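Local coordinates for tyrosinase (Aspergillus oryzae, PDB 6JU8), which probably oxidises L-tyrosine and L-dopa to L-dopaquinone with molecular oxygen at a dinuclear copper centre, as tyrosinases do in melanin formation, at residues 238-243 and 352-357; 39-44 and 136-141; 72-77 and 211-216; 106-111 and 427-432. The protein carries 1 engineered substitution. One frame throughout, in Å; residues are numbered along the deposited sequence.

Contact 1 of 4, residues 238-243 and 352-357; sequences TKYGLL and LKLWGA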
loop_
_atom_site.group_PDB
_atom_site.type_symbol
_atom_site.label_atom_id
_atom_site.label_comp_id
_atom_site.label_asym_id
_atom_site.label_seq_id
_atom_site.Cartn_x
_atom_site.Cartn_y
_atom_site.Cartn_z
ATOM N N THR A 238 8.810 4.552 -0.559
ATOM C CA THR A 238 8.093 3.355 -0.155
ATOM C C THR A 238 8.438 2.982 1.276
ATOM O O THR A 238 9.542 3.263 1.747
ATOM C CB THR A 238 8.354 2.202 -1.129
ATOM O OG1 THR A 238 7.600 1.028 -0.757
ATOM C CG2 THR A 238 9.822 1.784 -1.178
ATOM N N LYS A 239 7.493 2.349 1.954
ATOM C CA LYS A 239 7.723 1.651 3.229
ATOM C C LYS A 239 7.639 0.163 2.934
ATOM O O LYS A 239 6.530 -0.279 2.545
ATOM C CB LYS A 239 6.709 2.073 4.303
ATOM C CG LYS A 239 6.672 3.584 4.575
ATOM C CD LYS A 239 5.372 3.912 5.338
ATOM C CE LYS A 239 5.285 5.388 5.722
ATOM N NZ LYS A 239 5.377 6.260 4.522
ATOM N N TYR A 240 8.723 -0.582 3.024
ATOM C CA TYR A 240 8.821 -2.026 2.850
ATOM C C TYR A 240 8.656 -2.519 1.417
ATOM O O TYR A 240 8.734 -3.736 1.204
ATOM C CB TYR A 240 7.818 -2.791 3.748
ATOM C CG TYR A 240 8.211 -2.793 5.205
ATOM C CD1 TYR A 240 7.933 -1.692 6.017
ATOM C CD2 TYR A 240 8.858 -3.901 5.792
ATOM C CE1 TYR A 240 8.269 -1.663 7.360
ATOM C CE2 TYR A 240 9.214 -3.859 7.130
ATOM C CZ TYR A 240 8.920 -2.747 7.909
ATOM O OH TYR A 240 9.311 -2.772 9.239
ATOM N N GLY A 241 8.430 -1.662 0.420
ATOM C CA GLY A 241 8.097 -2.186 -0.904
ATOM C C GLY A 241 9.222 -2.645 -1.803
ATOM O O GLY A 241 8.904 -3.142 -2.902
ATOM N N LEU A 242 10.479 -2.523 -1.394
ATOM C CA LEU A 242 11.595 -2.995 -2.218
ATOM C C LEU A 242 12.103 -4.339 -1.730
ATOM O O LEU A 242 12.631 -4.422 -0.608
ATOM C CB LEU A 242 12.780 -2.010 -2.183
ATOM C CG LEU A 242 12.399 -0.553 -2.479
ATOM C CD1 LEU A 242 13.656 0.329 -2.449
ATOM C CD2 LEU A 242 11.648 -0.416 -3.793
ATOM N N LEU A 243 11.931 -5.356 -2.551
ATOM C CA LEU A 243 12.323 -6.723 -2.225
ATOM C C LEU A 243 13.271 -7.226 -3.319
ATOM O O LEU A 243 13.017 -6.980 -4.508
ATOM C CB LEU A 243 11.112 -7.646 -2.115
ATOM C CG LEU A 243 10.241 -7.590 -0.857
ATOM C CD1 LEU A 243 9.572 -6.248 -0.651
ATOM C CD2 LEU A 243 9.189 -8.710 -0.925
ATOM N N LEU A 352 10.088 -13.934 7.559
ATOM C CA LEU A 352 9.442 -13.456 6.333
ATOM C C LEU A 352 8.359 -12.421 6.585
ATOM O O LEU A 352 8.150 -11.534 5.746
ATOM C CB LEU A 352 8.873 -14.654 5.547
ATOM C CG LEU A 352 9.915 -15.466 4.774
ATOM C CD1 LEU A 352 9.276 -16.706 4.159
ATOM C CD2 LEU A 352 10.562 -14.631 3.680
ATOM N N LYS A 353 7.718 -12.460 7.737
ATOM C CA LYS A 353 6.649 -11.523 8.040
ATOM C C LYS A 353 7.142 -10.078 8.065
ATOM O O LYS A 353 6.254 -9.202 8.031
ATOM C CB LYS A 353 6.017 -11.817 9.404
ATOM C CG LYS A 353 7.068 -11.731 10.526
ATOM C CD LYS A 353 6.463 -12.166 11.857
ATOM C CE LYS A 353 7.573 -12.481 12.859
ATOM N NZ LYS A 353 7.056 -12.540 14.256
ATOM N N LEU A 354 8.428 -9.781 8.153
ATOM C CA LEU A 354 8.919 -8.404 8.139
ATOM C C LEU A 354 9.798 -8.110 6.926
ATOM O O LEU A 354 10.458 -7.074 6.891
ATOM C CB LEU A 354 9.634 -8.031 9.441
ATOM C CG LEU A 354 8.736 -7.771 10.651
ATOM C CD1 LEU A 354 9.576 -7.468 11.883
ATOM C CD2 LEU A 354 7.756 -6.621 10.387
ATOM N N TRP A 355 9.786 -8.974 5.913
ATOM C CA TRP A 355 10.589 -8.723 4.708
ATOM C C TRP A 355 10.157 -7.448 3.992
ATOM O O TRP A 355 8.957 -7.182 3.850
ATOM C CB TRP A 355 10.401 -9.910 3.762
ATOM C CG TRP A 355 11.273 -9.946 2.544
ATOM C CD1 TRP A 355 12.436 -9.269 2.269
ATOM C CD2 TRP A 355 11.001 -10.765 1.396
ATOM N NE1 TRP A 355 12.917 -9.605 1.020
ATOM C CE2 TRP A 355 12.032 -10.533 0.463
ATOM C CE3 TRP A 355 9.968 -11.660 1.078
ATOM C CZ2 TRP A 355 12.070 -11.167 -0.774
ATOM C CZ3 TRP A 355 10.010 -12.301 -0.162
ATOM C CH2 TRP A 355 11.052 -12.060 -1.075
ATOM N N GLY A 356 11.126 -6.654 3.568
ATOM C CA GLY A 356 10.982 -5.559 2.650
ATOM C C GLY A 356 11.777 -4.343 3.072
ATOM O O GLY A 356 11.965 -4.110 4.280
ATOM N N ALA A 357 12.231 -3.573 2.085
ATOM C CA ALA A 357 13.036 -2.390 2.404
ATOM C C ALA A 357 12.385 -1.123 1.854
ATOM O O ALA A 357 11.609 -1.149 0.889
ATOM C CB ALA A 357 14.433 -2.518 1.819
#
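L242 and A357 pair through their backbones as a single antiparallel hydrogen-bonded bridge: L242 N donates to A357 O and A357 N donates to L242 O, both at 2.9 Å. G241 and L242 both face A357, which makes a classic beta bulge; within the turn, G241 N also makes a weak bond to T238 OG1, whose hydroxyl is further bonded to G255 O. A CA-H...O contact adds to these, G356 CA lying 3.2 Å from Y240 O. G356 has backbone angles (phi 138°, psi 149°) that call for glycine, and the absence of a side chain lets the Y240 carbonyl come this close.

Apolar contact centres on L243 and W355. L243 CD2 sits over the six-membered ring of W355, 3.4 Å from its centroid and almost on the ring normal, a CH-pi contact. The indole is turned there by chi1 of W355 (-172°), which sets CG anti to the backbone N, while its NE1 bonds to F344 O.

Y240 turns its ring edge to a carbonyl: CE2 approaches L354 O at 3.5 Å, the oxygen lying near the ring plane, and Y240 OH is hydrogen-bonded to W338 O.

Strand 356-357 pairs with strand 342-343, and the 238-243 loop adds a single bridge to it; helix 258-267 packs on Y240 and L354 through R260, and L259 of the second subunit touches Y240 and L243.

Contact 2 of 4, residues 39-44 and 136-141; sequences NRIQLT and ADWENE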
loop_
_atom_site.group_PDB
_atom_site.type_symbol
_atom_site.label_atom_id
_atom_site.label_comp_id
_atom_site.label_asym_id
_atom_site.label_seq_id
_atom_site.Cartn_x
_atom_site.Cartn_y
_atom_site.Cartn_z
ATOM N N ASN A 39 -13.382 21.346 11.519
ATOM C CA ASN A 39 -12.452 22.363 11.988
ATOM C C ASN A 39 -11.106 22.207 11.287
ATOM O O ASN A 39 -10.128 22.001 11.998
ATOM C CB ASN A 39 -12.290 22.236 13.519
ATOM C CG ASN A 39 -13.603 22.503 14.229
ATOM O OD1 ASN A 39 -14.074 23.649 14.214
ATOM N ND2 ASN A 39 -14.217 21.493 14.832
ATOM N N ARG A 40 -11.136 22.286 9.959
ATOM C CA ARG A 40 -10.064 21.778 9.124
ATOM C C ARG A 40 -9.182 22.879 8.573
ATOM O O ARG A 40 -8.481 22.625 7.584
ATOM C CB ARG A 40 -10.640 20.996 7.936
ATOM C CG ARG A 40 -11.210 19.641 8.273
ATOM C CD ARG A 40 -11.797 18.939 7.046
ATOM N NE ARG A 40 -12.497 17.727 7.466
ATOM C CZ ARG A 40 -12.084 16.489 7.255
ATOM N NH1 ARG A 40 -10.956 16.227 6.600
ATOM N NH2 ARG A 40 -12.824 15.482 7.698
ATOM N N ILE A 41 -9.144 24.078 9.199
ATOM C CA ILE A 41 -8.292 25.086 8.544
ATOM C C ILE A 41 -6.831 24.680 8.645
ATOM O O ILE A 41 -6.142 24.715 7.619
ATOM C CB ILE A 41 -8.496 26.499 9.103
ATOM C CG1 ILE A 41 -9.881 27.060 8.813
ATOM C CG2 ILE A 41 -7.413 27.439 8.575
ATOM C CD1 ILE A 41 -10.207 28.360 9.520
ATOM N N GLN A 42 -6.319 24.295 9.827
ATOM C CA GLN A 42 -4.894 23.932 9.885
ATOM C C GLN A 42 -4.585 22.739 9.001
ATOM O O GLN A 42 -3.531 22.682 8.343
ATOM C CB GLN A 42 -4.437 23.645 11.321
ATOM C CG GLN A 42 -4.287 24.905 12.164
ATOM C CD GLN A 42 -3.766 24.606 13.549
ATOM O OE1 GLN A 42 -3.129 23.585 13.765
ATOM N NE2 GLN A 42 -3.944 25.534 14.473
ATOM N N LEU A 43 -5.476 21.736 8.966
ATOM C CA LEU A 43 -5.244 20.590 8.085
ATOM C C LEU A 43 -5.185 21.013 6.623
ATOM O O LEU A 43 -4.322 20.570 5.837
ATOM C CB LEU A 43 -6.341 19.540 8.273
ATOM C CG LEU A 43 -6.293 18.325 7.342
ATOM C CD1 LEU A 43 -5.014 17.521 7.559
ATOM C CD2 LEU A 43 -7.504 17.425 7.584
ATOM N N THR A 44 -6.106 21.899 6.231
ATOM C CA THR A 44 -6.065 22.409 4.859
ATOM C C THR A 44 -4.783 23.176 4.575
ATOM O O THR A 44 -4.129 22.984 3.546
ATOM C CB THR A 44 -7.288 23.311 4.632
ATOM O OG1 THR A 44 -8.491 22.542 4.768
ATOM C CG2 THR A 44 -7.313 23.902 3.213
ATOM N N ALA A 136 -8.322 37.068 8.468
ATOM C CA ALA A 136 -7.857 37.093 9.859
ATOM C C ALA A 136 -7.982 35.713 10.496
ATOM O O ALA A 136 -7.069 35.273 11.194
ATOM C CB ALA A 136 -8.590 38.140 10.681
ATOM N N ASP A 137 -9.097 35.023 10.274
ATOM C CA ASP A 137 -9.286 33.680 10.808
ATOM C C ASP A 137 -8.243 32.693 10.270
ATOM O O ASP A 137 -7.658 31.947 11.056
ATOM C CB ASP A 137 -10.668 33.121 10.473
ATOM C CG ASP A 137 -11.819 33.690 11.269
ATOM O OD1 ASP A 137 -11.584 34.339 12.309
ATOM O OD2 ASP A 137 -12.981 33.476 10.838
ATOM N N TRP A 138 -8.010 32.680 8.955
ATOM C CA TRP A 138 -7.017 31.775 8.366
ATOM C C TRP A 138 -5.604 32.114 8.814
ATOM O O TRP A 138 -4.771 31.246 9.121
ATOM C CB TRP A 138 -7.137 31.753 6.830
ATOM C CG TRP A 138 -8.272 30.867 6.387
ATOM C CD1 TRP A 138 -9.602 31.146 6.545
ATOM C CD2 TRP A 138 -8.222 29.587 5.744
ATOM N NE1 TRP A 138 -10.374 30.126 6.037
ATOM C CE2 TRP A 138 -9.554 29.150 5.539
ATOM C CE3 TRP A 138 -7.190 28.751 5.311
ATOM C CZ2 TRP A 138 -9.875 27.938 4.933
ATOM C CZ3 TRP A 138 -7.509 27.545 4.711
ATOM C CH2 TRP A 138 -8.843 27.138 4.519
ATOM N N GLU A 139 -5.315 33.412 8.884
ATOM C CA GLU A 139 -3.999 33.855 9.340
ATOM C C GLU A 139 -3.768 33.445 10.792
ATOM O O GLU A 139 -2.671 32.987 11.122
ATOM C CB GLU A 139 -3.842 35.374 9.156
ATOM C CG GLU A 139 -3.710 35.813 7.697
ATOM C CD GLU A 139 -3.791 37.319 7.550
ATOM O OE1 GLU A 139 -3.728 37.989 8.607
ATOM O OE2 GLU A 139 -3.925 37.846 6.421
ATOM N N ASN A 140 -4.781 33.612 11.640
ATOM C CA ASN A 140 -4.709 33.200 13.028
ATOM C C ASN A 140 -4.351 31.722 13.148
ATOM O O ASN A 140 -3.545 31.307 13.981
ATOM C CB ASN A 140 -6.059 33.438 13.717
ATOM C CG ASN A 140 -5.982 33.004 15.171
ATOM O OD1 ASN A 140 -5.387 33.719 15.983
ATOM N ND2 ASN A 140 -6.559 31.851 15.499
ATOM N N GLU A 141 -4.991 30.900 12.303
ATOM C CA GLU A 141 -4.694 29.462 12.358
ATOM C C GLU A 141 -3.288 29.156 11.865
ATOM O O GLU A 141 -2.592 28.324 12.457
ATOM C CB GLU A 141 -5.733 28.690 11.554
ATOM C CG GLU A 141 -7.122 28.750 12.150
ATOM C CD GLU A 141 -7.387 27.807 13.291
ATOM O OE1 GLU A 141 -6.594 26.884 13.570
ATOM O OE2 GLU A 141 -8.439 27.969 13.936
HETATM O O HOH W 1 -7.756 24.414 12.348
#
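I41 lies across one face of the W138 indole, with CG2 3.7 Å from the centroid of the six-membered ring and displaced toward its rim, a CH-pi contact. CG1 lies by W138 CE2 and CZ2, and CD1 reaches NE1. The methyl of T44 meets the indole at its edge and in its plane, CG2 being 3.8 Å from W138 CH2. I41 CG2 also touches E141 CB at 3.6 Å, so this branch fits between the indole and the glutamate.

Q42 NE2 donates to E141 OE1 at 3.1 Å. It meets that oxygen nearly along its C-O axis, but the oxygen is tilted from the amide plane of Q42, and the bond is bent (N-H...O angle 138°). The extended glutamine crosses the glutamate, which bends at chi2 (-81°) to bring its carboxylate over. A water bonded to Q42 N donates to E141 OE1 at 3.0 Å.

Farther out, Q42 OE1 accepts from W29 NE1 of helix 26-34, which fixes the turn of the amide. R40, the N-cap of helix 41-55, has its carbonyl bonded by T44 N and T44 OG1, from opposite faces. An amide and a water thus hold E141 OE1 at the first turn of that helix, whose dipole would probably favour the ionised carboxylate.

Contact 3 of 4, residues 72-77 and 211-216; sequences GAPWTE and RPYAIT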
loop_
_atom_site.group_PDB
_atom_site.type_symbol
_atom_site.label_atom_id
_atom_site.label_comp_id
_atom_site.label_asym_id
_atom_site.label_seq_id
_atom_site.Cartn_x
_atom_site.Cartn_y
_atom_site.Cartn_z
ATOM N N GLY A 72 20.952 13.960 3.063
ATOM C CA GLY A 72 21.692 12.861 2.476
ATOM C C GLY A 72 21.862 13.001 0.982
ATOM O O GLY A 72 22.326 14.024 0.481
ATOM N N ALA A 73 21.534 11.928 0.267
ATOM C CA ALA A 73 21.648 11.913 -1.187
ATOM C C ALA A 73 20.700 12.949 -1.771
ATOM O O ALA A 73 19.610 13.157 -1.205
ATOM C CB ALA A 73 21.338 10.519 -1.726
ATOM N N PRO A 74 21.003 13.581 -2.898
ATOM C CA PRO A 74 22.133 13.280 -3.781
ATOM C C PRO A 74 23.459 13.947 -3.442
ATOM O O PRO A 74 24.390 13.946 -4.267
ATOM C CB PRO A 74 21.632 13.808 -5.148
ATOM C CG PRO A 74 20.745 14.967 -4.769
ATOM C CD PRO A 74 20.035 14.534 -3.515
ATOM N N TRP A 75 23.578 14.516 -2.255
ATOM C CA TRP A 75 24.832 15.019 -1.723
ATOM C C TRP A 75 25.305 16.279 -2.439
ATOM O O TRP A 75 26.488 16.399 -2.766
ATOM C CB TRP A 75 25.900 13.916 -1.758
ATOM C CG TRP A 75 25.458 12.630 -1.119
ATOM C CD1 TRP A 75 25.048 12.426 0.175
ATOM C CD2 TRP A 75 25.415 11.355 -1.760
ATOM N NE1 TRP A 75 24.737 11.099 0.374
ATOM C CE2 TRP A 75 24.956 10.418 -0.807
ATOM C CE3 TRP A 75 25.717 10.925 -3.056
ATOM C CZ2 TRP A 75 24.783 9.059 -1.092
ATOM C CZ3 TRP A 75 25.542 9.584 -3.339
ATOM C CH2 TRP A 75 25.090 8.669 -2.374
ATOM N N THR A 76 24.397 17.231 -2.645
ATOM C CA THR A 76 24.718 18.461 -3.344
ATOM C C THR A 76 24.782 19.654 -2.387
ATOM O O THR A 76 24.461 19.556 -1.218
ATOM C CB THR A 76 23.675 18.812 -4.429
ATOM O OG1 THR A 76 22.451 19.205 -3.788
ATOM C CG2 THR A 76 23.351 17.631 -5.328
ATOM N N GLU A 77 25.151 20.802 -2.947
ATOM C CA GLU A 77 25.098 22.079 -2.257
ATOM C C GLU A 77 23.681 22.414 -1.818
ATOM O O GLU A 77 22.704 21.969 -2.413
ATOM C CB GLU A 77 25.657 23.209 -3.127
ATOM C CG GLU A 77 24.716 23.699 -4.199
ATOM C CD GLU A 77 23.745 24.769 -3.762
ATOM O OE1 GLU A 77 23.979 25.659 -2.920
ATOM O OE2 GLU A 77 22.628 24.726 -4.303
ATOM N N ARG A 211 21.433 16.101 -13.574
ATOM C CA ARG A 211 22.621 16.327 -12.758
ATOM C C ARG A 211 22.545 17.666 -12.045
ATOM O O ARG A 211 22.069 18.640 -12.639
ATOM C CB ARG A 211 23.883 16.309 -13.632
ATOM N N PRO A 212 23.026 17.767 -10.810
ATOM C CA PRO A 212 23.654 16.709 -10.030
ATOM C C PRO A 212 22.716 16.001 -9.055
ATOM O O PRO A 212 23.158 15.527 -8.002
ATOM C CB PRO A 212 24.684 17.527 -9.211
ATOM C CG PRO A 212 23.966 18.800 -8.916
ATOM C CD PRO A 212 23.056 19.069 -10.096
ATOM N N TYR A 213 21.421 15.902 -9.353
ATOM C CA TYR A 213 20.408 15.526 -8.382
ATOM C C TYR A 213 19.993 14.063 -8.428
ATOM O O TYR A 213 19.171 13.659 -7.599
ATOM C CB TYR A 213 19.140 16.372 -8.569
ATOM C CG TYR A 213 19.440 17.840 -8.385
ATOM C CD1 TYR A 213 19.788 18.317 -7.130
ATOM C CD2 TYR A 213 19.416 18.747 -9.434
ATOM C CE1 TYR A 213 20.090 19.637 -6.901
ATOM C CE2 TYR A 213 19.715 20.082 -9.225
ATOM C CZ TYR A 213 20.050 20.522 -7.956
ATOM O OH TYR A 213 20.338 21.851 -7.726
ATOM N N ALA A 214 20.497 13.273 -9.364
ATOM C CA ALA A 214 20.074 11.877 -9.460
ATOM C C ALA A 214 20.405 11.108 -8.179
ATOM O O ALA A 214 21.491 11.229 -7.597
ATOM C CB ALA A 214 20.739 11.194 -10.655
ATOM N N ILE A 215 19.434 10.311 -7.721
ATOM C CA ILE A 215 19.568 9.451 -6.559
ATOM C C ILE A 215 20.135 8.116 -7.025
ATOM O O ILE A 215 19.521 7.444 -7.848
ATOM C CB ILE A 215 18.203 9.226 -5.875
ATOM C CG1 ILE A 215 17.508 10.530 -5.466
ATOM C CG2 ILE A 215 18.325 8.271 -4.683
ATOM C CD1 ILE A 215 18.193 11.291 -4.357
ATOM N N THR A 216 21.287 7.706 -6.522
ATOM C CA THR A 216 21.853 6.402 -6.849
ATOM C C THR A 216 21.261 5.304 -5.978
ATOM O O THR A 216 20.594 5.560 -4.990
ATOM C CB THR A 216 23.381 6.404 -6.671
ATOM O OG1 THR A 216 23.708 6.613 -5.300
ATOM C CG2 THR A 216 24.013 7.554 -7.466
HETATM O O HOH W 2 25.671 15.287 -6.402
#
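P74 follows a cis peptide bond in the loop that leaves the copper ligand H71, within the central domain of tyrosinase, and packs on a second loop, 211-216, whose P212 is also preceded by a cis peptide. The P74 ring rests against successive backbone carbonyls: CB is 3.5 Å from Y213 O and 3.6 Å from A214 O. P74 CG lies at the edge of the Y213 ring, near its plane, while P74 CD meets I215 CD1 at 3.8 Å. That isoleucine methyl also approaches A73 CB, and both chi1 and chi2 of I215 lie near -60° (-56° and -68°), turning CD1 toward the A73-P74 junction.

T76 crosses P212 at about a right angle, with CG2 3.4 Å from P212 O and also against P212 CG. Its methyl is placed beside the backbone N, with OG1 in the position between N and carbonyl carbon (chi1 70°). At the far end of the contact, the indole of W75 brings CH2 to 3.8 Å from T216 OG1, and its other neighbours include P92 and Q218. F65 of helix 64-69 touches P74, Y213 and I215, so the helix packs against both loops.

The direct contacts are apolar or van der Waals, and the polar link between the loops runs through one water, which donates to P74 O at 2.8 Å and to P212 O at 3.0 Å.

Contact 4 of 4, residues 106-111 and 427-432; sequences WHRVYV and DDVKDW. With CU (copper (II) ion), chain C.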
loop_
_atom_site.group_PDB
_atom_site.type_symbol
_atom_site.label_atom_id
_atom_site.label_comp_id
_atom_site.label_asym_id
_atom_site.label_seq_id
_atom_site.Cartn_x
_atom_site.Cartn_y
_atom_site.Cartn_z
ATOM N N TRP A 106 21.660 19.321 15.509
ATOM C CA TRP A 106 21.554 19.482 14.041
ATOM C C TRP A 106 20.121 19.252 13.614
ATOM O O TRP A 106 19.535 20.022 12.834
ATOM C CB TRP A 106 22.541 18.513 13.336
ATOM C CG TRP A 106 22.565 18.806 11.858
ATOM C CD1 TRP A 106 23.436 19.657 11.231
ATOM C CD2 TRP A 106 21.705 18.286 10.852
ATOM N NE1 TRP A 106 23.170 19.707 9.871
ATOM C CE2 TRP A 106 22.103 18.870 9.629
ATOM C CE3 TRP A 106 20.616 17.394 10.863
ATOM C CZ2 TRP A 106 21.458 18.585 8.423
ATOM C CZ3 TRP A 106 19.986 17.109 9.664
ATOM C CH2 TRP A 106 20.401 17.704 8.451
ATOM N N HIS A 107 19.502 18.162 14.108
ATOM C CA HIS A 107 18.138 17.862 13.680
ATOM C C HIS A 107 17.130 18.840 14.244
ATOM O O HIS A 107 16.107 19.088 13.571
ATOM C CB HIS A 107 17.781 16.410 14.038
ATOM C CG HIS A 107 18.474 15.422 13.160
ATOM N ND1 HIS A 107 19.753 14.932 13.391
ATOM C CD2 HIS A 107 18.084 14.831 12.007
ATOM C CE1 HIS A 107 20.089 14.076 12.424
ATOM N NE2 HIS A 107 19.094 14.004 11.560
ATOM N N ARG A 108 17.374 19.459 15.398
ATOM C CA ARG A 108 16.476 20.481 15.919
ATOM C C ARG A 108 16.367 21.610 14.907
ATOM O O ARG A 108 15.261 22.096 14.617
ATOM C CB ARG A 108 16.984 20.986 17.275
ATOM C CG ARG A 108 16.148 22.164 17.813
ATOM C CD ARG A 108 16.383 22.397 19.308
ATOM N NE ARG A 108 15.775 21.341 20.106
ATOM C CZ ARG A 108 15.964 21.122 21.392
ATOM N NH1 ARG A 108 16.749 21.890 22.143
ATOM N NH2 ARG A 108 15.344 20.090 21.968
ATOM N N VAL A 109 17.515 22.050 14.364
ATOM C CA VAL A 109 17.485 23.135 13.375
ATOM C C VAL A 109 16.829 22.665 12.091
ATOM O O VAL A 109 16.040 23.402 11.466
ATOM C CB VAL A 109 18.906 23.670 13.116
ATOM C CG1 VAL A 109 18.858 24.825 12.103
ATOM C CG2 VAL A 109 19.605 24.171 14.378
ATOM N N TYR A 110 17.105 21.439 11.649
ATOM C CA TYR A 110 16.537 20.920 10.394
ATOM C C TYR A 110 15.023 20.896 10.453
ATOM O O TYR A 110 14.363 21.325 9.487
ATOM C CB TYR A 110 17.083 19.519 10.167
ATOM C CG TYR A 110 16.921 18.922 8.791
ATOM C CD1 TYR A 110 16.917 19.676 7.630
ATOM C CD2 TYR A 110 16.796 17.534 8.664
ATOM C CE1 TYR A 110 16.790 19.095 6.377
ATOM C CE2 TYR A 110 16.704 16.924 7.418
ATOM C CZ TYR A 110 16.678 17.715 6.275
ATOM O OH TYR A 110 16.579 17.073 5.060
ATOM N N VAL A 111 14.466 20.404 11.565
ATOM C CA VAL A 111 13.000 20.342 11.694
ATOM C C VAL A 111 12.407 21.753 11.693
ATOM O O VAL A 111 11.353 21.987 11.095
ATOM C CB VAL A 111 12.616 19.589 12.970
ATOM C CG1 VAL A 111 11.105 19.691 13.256
ATOM C CG2 VAL A 111 13.008 18.118 12.861
ATOM N N ASP A 427 24.535 25.737 20.987
ATOM C CA ASP A 427 24.033 26.585 22.073
ATOM C C ASP A 427 22.913 27.505 21.605
ATOM O O ASP A 427 22.086 27.926 22.418
ATOM C CB ASP A 427 25.179 27.425 22.634
ATOM C CG ASP A 427 26.056 26.682 23.606
ATOM O OD1 ASP A 427 25.633 25.657 24.157
ATOM O OD2 ASP A 427 27.173 27.135 23.885
ATOM N N ASP A 428 22.836 27.831 20.317
ATOM C CA ASP A 428 21.774 28.679 19.776
ATOM C C ASP A 428 20.390 28.065 19.957
ATOM O O ASP A 428 19.411 28.804 20.058
ATOM C CB ASP A 428 21.967 28.972 18.288
ATOM C CG ASP A 428 23.250 29.715 17.990
ATOM O OD1 ASP A 428 23.703 30.521 18.832
ATOM O OD2 ASP A 428 23.827 29.500 16.907
ATOM N N VAL A 429 20.347 26.727 20.026
ATOM C CA VAL A 429 19.046 26.058 20.108
ATOM C C VAL A 429 18.884 25.264 21.386
ATOM O O VAL A 429 17.995 24.408 21.485
ATOM C CB VAL A 429 18.776 25.179 18.863
ATOM C CG1 VAL A 429 18.791 26.066 17.630
ATOM C CG2 VAL A 429 19.786 24.031 18.772
ATOM N N LYS A 430 19.707 25.528 22.401
ATOM C CA LYS A 430 19.531 24.857 23.700
ATOM C C LYS A 430 18.131 25.091 24.236
ATOM O O LYS A 430 17.455 24.188 24.745
ATOM C CB LYS A 430 20.590 25.396 24.677
ATOM C CG LYS A 430 20.511 24.796 26.079
ATOM C CD LYS A 430 21.290 25.646 27.075
ATOM C CE LYS A 430 22.783 25.388 26.962
ATOM N NZ LYS A 430 23.558 26.172 27.975
ATOM N N ASP A 431 17.658 26.340 24.128
ATOM C CA ASP A 431 16.267 26.630 24.481
ATOM C C ASP A 431 15.434 26.610 23.202
ATOM O O ASP A 431 15.505 27.561 22.411
ATOM C CB ASP A 431 16.165 27.994 25.172
ATOM C CG ASP A 431 14.753 28.285 25.648
ATOM O OD1 ASP A 431 13.828 27.477 25.420
ATOM O OD2 ASP A 431 14.566 29.365 26.240
ATOM N N TRP A 432 14.711 25.536 22.982
ATOM C CA TRP A 432 13.942 25.378 21.748
ATOM C C TRP A 432 12.923 26.508 21.639
ATOM O O TRP A 432 12.487 26.836 20.535
ATOM C CB TRP A 432 13.296 23.982 21.688
ATOM C CG TRP A 432 12.400 23.762 22.873
ATOM C CD1 TRP A 432 11.060 24.035 22.941
ATOM C CD2 TRP A 432 12.779 23.232 24.152
ATOM N NE1 TRP A 432 10.594 23.705 24.207
ATOM C CE2 TRP A 432 11.631 23.214 24.958
ATOM C CE3 TRP A 432 14.006 22.782 24.680
ATOM C CZ2 TRP A 432 11.644 22.750 26.283
ATOM C CZ3 TRP A 432 14.010 22.329 25.993
ATOM C CH2 TRP A 432 12.852 22.322 26.771
HETATM CU CU CU C . 19.424 12.557 10.225
HETATM O O HOH W 3 18.141 11.147 10.511
#
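R108 provides the polar link: NH1 donates to V429 O at 2.9 Å, with an N-H...O angle of 162°. The bond is nearly straight, and flat as well, since the acceptor lies in the guanidinium plane and the donor in the carbonyl plane. R108 extends from the helix with CG anti to the backbone N, then bends at chi3 (-72°) to bring the guanidinium round to this carbonyl. NE forms a salt bridge with D380, and NH1 is also bonded to Q387 OE1; these partners, both on helix 371-389, fix the rotation of the group.

V429 packs along the arginine stem, its CB 3.7 Å from R108 CD as the two side chains run past each other in opposite directions. Separately, V429 CG1 meets V109 CG2 at 3.9 Å. W432 places its CB over the centre of one guanidinium face, whereas its ring presents an edge, with CE3 3.8 Å from R108 NH1; the two planes are 63° apart.

The neighbouring H107 coordinates copper: NE2 binds the ion at 2.0 Å, together with H71, H98 and a water at 1.9 Å, and H107 ND1 is bonded to F103 O. The 106-111 turn of helix 103-129 thus carries a copper ligand, while R108 and V109 join it to the 427-432 loop beside helix 371-389, whose A384 and T388 touch W432.

In the fold
After helix 26-34 the chain enters helix 41-55, which contact 2 joins to helix 135-144, closing a loop of 91 residues. Within that loop lie segment 72-77, which contact 3 ties to 211-216, and segment 106-111, which contact 4 ties to 427-432; contacts 2, 3 and 4 therefore cross one another. Contact 1 opens after contact 3 has closed, linking 238-243 to strand 356-357, and its whole loop falls within the 315-residue span of contact 4. Contacts 1 and 4 lie on opposite sides of the chain's centre, their centres 33 Å apart. Contact 4 brings a late loop back to copper-bearing helix 103-129, whereas contact 2 holds helix 41-55.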